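Local coordinates for possible thiol-disulfide isomerase (Cytophaga hutchinsonii, PDB 3HCZ), which is probably a thioredoxin-like thiol-disulfide oxidoreductase that exchanges or rearranges disulfide bonds, at residues A[35-40]-A[113-118]. Residues are numbered along the deposited sequence; the frame is centred on the assembly and turned at random. Where two conformers were deposited one is given.
Sequences ILFFWD and PVLYVL
Leu36 and Phe38 pair with Tyr116 and Val114 through the backbones of two neighbouring antiparallel strands, whose axes approach to 4.6 Å at 166°. Four N-H...O=C bonds tie them. Leu36 N gives to Tyr116 O at 2.8 Å and Leu36 O accepts from Tyr116 N; Phe38 and Val114 exchange the same two bonds. Between these rings lies the non-hydrogen-bonded pair Phe37-Leu115, and Leu115 CA sits 3.3 Å from Leu36 O in a CA-H...O contact.

Side chains alternate between the two faces of the sheet. Ile35, Phe37, Leu115 and Val117 line one face. Ile35 is modelled in two conformers; in the one described, and so only tentatively, it sets its CG2 methyl against Leu115 CG at 3.6 Å and reaches with CD1 for the two methyls of Val117. The Phe37 ring, with CG anti to the backbone N (chi1 -174°), lies alongside Pro113, CZ being 3.5 Å from Pro113 CB, while Leu115 CB meets the ring's edge. Helix 49-60 covers this ring through Thr50 and Leu53. With an alanine in place of Phe37, a gap would probably open between Pro113, Leu115 and that helix, and Pro113 CB would lose the ring it packs against.

Across the sheet, Phe38 CE2 comes within 4.0 Å of Tyr116 CD2, the tyrosine approaching the phenylalanine at its edge. Leu36 CB touches Tyr116 CB and, from another side, Leu118 CD1 at 4.2 Å. Tyr116 OH is hydrogen-bonded to Arg128 NE.

Pro113 follows a cis peptide bond, and such a cis-proline just before this strand is a hallmark of the thioredoxin fold, here packed against the central strand 33-39 at Phe37 and Trp39. The contact therefore combines satisfied backbone polar groups with apolar side chains on both faces, building the buried middle of the sheet beside the cis-proline.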
ATOM      1  N   ILE A  35      -4.793   1.499   1.786  1.00 14.89           N
ATOM      2  CA  ILE A  35      -3.475   2.072   1.927  0.50 14.74           C
ATOM      3  C   ILE A  35      -2.585   1.390   0.873  1.00 15.84           C
ATOM      4  O   ILE A  35      -2.362   0.174   0.938  1.00 16.84           O
ATOM      5  CB  ILE A  35      -2.912   1.841   3.360  0.50 13.63           C
ATOM      6  CG1 ILE A  35      -3.942   2.214   4.443  0.50 12.75           C
ATOM      7  CG2 ILE A  35      -1.582   2.589   3.559  0.50 14.93           C
ATOM      8  CD1 ILE A  35      -4.528   3.613   4.299  0.50  9.50           C
ATOM      9  N   LEU A  36      -2.115   2.158  -0.088  1.00 14.46           N
ATOM     10  CA  LEU A  36      -1.253   1.631  -1.068  1.00 16.10           C
ATOM     11  C   LEU A  36       0.171   1.813  -0.528  1.00 15.92           C
ATOM     12  O   LEU A  36       0.627   2.942  -0.339  1.00 17.04           O
ATOM     13  CB  LEU A  36      -1.516   2.328  -2.412  1.00 16.99           C
ATOM     14  CG  LEU A  36      -0.598   1.978  -3.562  1.00 17.71           C
ATOM     15  CD1 LEU A  36      -0.470   0.414  -3.792  1.00 20.77           C
ATOM     16  CD2 LEU A  36      -1.222   2.679  -4.790  1.00 17.54           C
ATOM     17  N   PHE A  37       0.879   0.709  -0.292  1.00 15.16           N
ATOM     18  CA  PHE A  37       2.211   0.798   0.372  1.00 15.14           C
ATOM     19  C   PHE A  37       3.331   0.095  -0.392  1.00 14.97           C
ATOM     20  O   PHE A  37       3.398  -1.131  -0.415  1.00 14.83           O
ATOM     21  CB  PHE A  37       2.073   0.252   1.813  1.00 15.34           C
ATOM     22  CG  PHE A  37       3.286   0.392   2.647  1.00 16.63           C
ATOM     23  CD1 PHE A  37       3.725   1.655   3.084  1.00 17.10           C
ATOM     24  CD2 PHE A  37       4.017  -0.740   3.010  1.00 20.15           C
ATOM     25  CE1 PHE A  37       4.889   1.768   3.903  1.00 20.00           C
ATOM     26  CE2 PHE A  37       5.168  -0.629   3.810  1.00 19.49           C
ATOM     27  CZ  PHE A  37       5.592   0.629   4.258  1.00 20.04           C
ATOM     28  N   PHE A  38       4.252   0.874  -0.969  1.00 14.36           N
ATOM     29  CA  PHE A  38       5.333   0.296  -1.762  1.00 14.82           C
ATOM     30  C   PHE A  38       6.560   0.160  -0.876  1.00 15.31           C
ATOM     31  O   PHE A  38       6.962   1.129  -0.212  1.00 14.48           O
ATOM     32  CB  PHE A  38       5.675   1.152  -2.995  1.00 14.01           C
ATOM     33  CG  PHE A  38       4.535   1.340  -3.957  1.00 16.33           C
ATOM     34  CD1 PHE A  38       4.344   0.442  -5.036  1.00 14.47           C
ATOM     35  CD2 PHE A  38       3.665   2.446  -3.826  1.00 18.44           C
ATOM     36  CE1 PHE A  38       3.259   0.590  -5.942  1.00 19.25           C
ATOM     37  CE2 PHE A  38       2.580   2.630  -4.748  1.00 20.76           C
ATOM     38  CZ  PHE A  38       2.366   1.699  -5.798  1.00 18.22           C
ATOM     39  N   TRP A  39       7.159  -1.028  -0.873  1.00 15.21           N
ATOM     40  CA  TRP A  39       8.251  -1.322   0.054  1.00 15.70           C
ATOM     41  C   TRP A  39       9.174  -2.368  -0.540  1.00 15.23           C
ATOM     42  O   TRP A  39       8.876  -2.986  -1.585  1.00 14.94           O
ATOM     43  CB  TRP A  39       7.700  -1.772   1.428  1.00 15.60           C
ATOM     44  CG  TRP A  39       7.105  -3.140   1.418  1.00 15.61           C
ATOM     45  CD1 TRP A  39       5.871  -3.528   0.885  1.00 15.03           C
ATOM     46  CD2 TRP A  39       7.716  -4.321   1.930  1.00 15.36           C
ATOM     47  NE1 TRP A  39       5.691  -4.886   1.086  1.00 13.89           N
ATOM     48  CE2 TRP A  39       6.814  -5.389   1.709  1.00 16.69           C
ATOM     49  CE3 TRP A  39       8.946  -4.581   2.567  1.00 15.16           C
ATOM     50  CZ2 TRP A  39       7.111  -6.703   2.096  1.00 13.73           C
ATOM     51  CZ3 TRP A  39       9.239  -5.882   2.959  1.00 17.98           C
ATOM     52  CH2 TRP A  39       8.321  -6.924   2.727  1.00 16.66           C
ATOM     53  N   ASP A  40      10.336  -2.536   0.108  1.00 14.84           N
ATOM     54  CA  ASP A  40      11.404  -3.394  -0.402  1.00 14.15           C
ATOM     55  C   ASP A  40      12.067  -4.041   0.810  1.00 14.84           C
ATOM     56  O   ASP A  40      12.525  -3.342   1.721  1.00 14.34           O
ATOM     57  CB  ASP A  40      12.397  -2.522  -1.194  1.00 14.19           C
ATOM     58  CG  ASP A  40      13.515  -3.302  -1.848  1.00 16.14           C
ATOM     59  OD1 ASP A  40      13.736  -4.505  -1.580  1.00 15.58           O
ATOM     60  OD2 ASP A  40      14.242  -2.654  -2.630  1.00 19.53           O
ATOM     61  N   PRO A 113      10.121   3.246   1.782  1.00 19.32           N
ATOM     62  CA  PRO A 113       8.794   2.855   1.312  1.00 17.66           C
ATOM     63  C   PRO A 113       8.021   4.107   0.941  1.00 18.52           C
ATOM     64  O   PRO A 113       8.487   5.230   1.263  1.00 17.47           O
ATOM     65  CB  PRO A 113       8.179   2.183   2.536  1.00 17.94           C
ATOM     66  CG  PRO A 113       8.839   2.845   3.739  1.00 19.78           C
ATOM     67  CD  PRO A 113      10.141   3.484   3.243  1.00 19.24           C
ATOM     68  N   VAL A 114       6.896   3.936   0.252  1.00 17.08           N
ATOM     69  CA  VAL A 114       6.073   5.052  -0.194  1.00 17.52           C
ATOM     70  C   VAL A 114       4.604   4.689   0.074  1.00 17.05           C
ATOM     71  O   VAL A 114       4.183   3.582  -0.257  1.00 17.30           O
ATOM     72  CB  VAL A 114       6.184   5.302  -1.697  1.00 17.62           C
ATOM     73  CG1 VAL A 114       5.312   6.538  -2.071  1.00 19.42           C
ATOM     74  CG2 VAL A 114       7.636   5.540  -2.137  1.00 18.19           C
ATOM     75  N   LEU A 115       3.822   5.628   0.611  1.00 16.50           N
ATOM     76  CA  LEU A 115       2.445   5.326   1.036  1.00 16.51           C
ATOM     77  C   LEU A 115       1.419   6.298   0.399  1.00 15.82           C
ATOM     78  O   LEU A 115       1.621   7.543   0.415  1.00 15.79           O
ATOM     79  CB  LEU A 115       2.386   5.433   2.580  1.00 16.69           C
ATOM     80  CG  LEU A 115       1.093   5.047   3.302  1.00 20.22           C
ATOM     81  CD1 LEU A 115       1.441   4.678   4.717  1.00 24.58           C
ATOM     82  CD2 LEU A 115       0.105   6.235   3.291  1.00 19.68           C
ATOM     83  N   TYR A 116       0.359   5.748  -0.180  1.00 13.82           N
ATOM     84  CA  TYR A 116      -0.793   6.541  -0.638  1.00 14.66           C
ATOM     85  C   TYR A 116      -2.017   6.094   0.110  1.00 14.63           C
ATOM     86  O   TYR A 116      -2.119   4.926   0.452  1.00 16.87           O
ATOM     87  CB  TYR A 116      -1.050   6.334  -2.138  1.00 14.92           C
ATOM     88  CG  TYR A 116       0.060   6.885  -3.009  1.00 17.60           C
ATOM     89  CD1 TYR A 116      -0.032   8.173  -3.542  1.00 18.80           C
ATOM     90  CD2 TYR A 116       1.216   6.121  -3.293  1.00 19.11           C
ATOM     91  CE1 TYR A 116       0.990   8.683  -4.370  1.00 23.05           C
ATOM     92  CE2 TYR A 116       2.258   6.644  -4.098  1.00 22.23           C
ATOM     93  CZ  TYR A 116       2.128   7.919  -4.635  1.00 24.62           C
ATOM     94  OH  TYR A 116       3.116   8.498  -5.426  1.00 29.89           O
ATOM     95  N   VAL A 117      -2.969   6.993   0.364  1.00 13.37           N
ATOM     96  CA  VAL A 117      -4.236   6.576   0.923  1.00 13.61           C
ATOM     97  C   VAL A 117      -5.256   6.764  -0.197  1.00 13.14           C
ATOM     98  O   VAL A 117      -5.324   7.826  -0.840  1.00 12.18           O
ATOM     99  CB  VAL A 117      -4.640   7.419   2.177  1.00 13.19           C
ATOM    100  CG1 VAL A 117      -5.964   6.931   2.763  1.00 14.36           C
ATOM    101  CG2 VAL A 117      -3.496   7.346   3.246  1.00 14.21           C
ATOM    102  N   LEU A 118      -6.052   5.725  -0.428  1.00 13.01           N
ATOM    103  CA  LEU A 118      -7.090   5.778  -1.464  1.00 13.78           C
ATOM    104  C   LEU A 118      -8.452   5.617  -0.804  1.00 14.30           C
ATOM    105  O   LEU A 118      -8.580   4.876   0.175  1.00 14.55           O
ATOM    106  CB  LEU A 118      -6.938   4.597  -2.450  1.00 13.19           C
ATOM    107  CG  LEU A 118      -5.517   4.344  -2.973  1.00 13.72           C
ATOM    108  CD1 LEU A 118      -5.371   3.099  -3.884  1.00 16.03           C
ATOM    109  CD2 LEU A 118      -4.944   5.623  -3.682  1.00 14.48           C
TER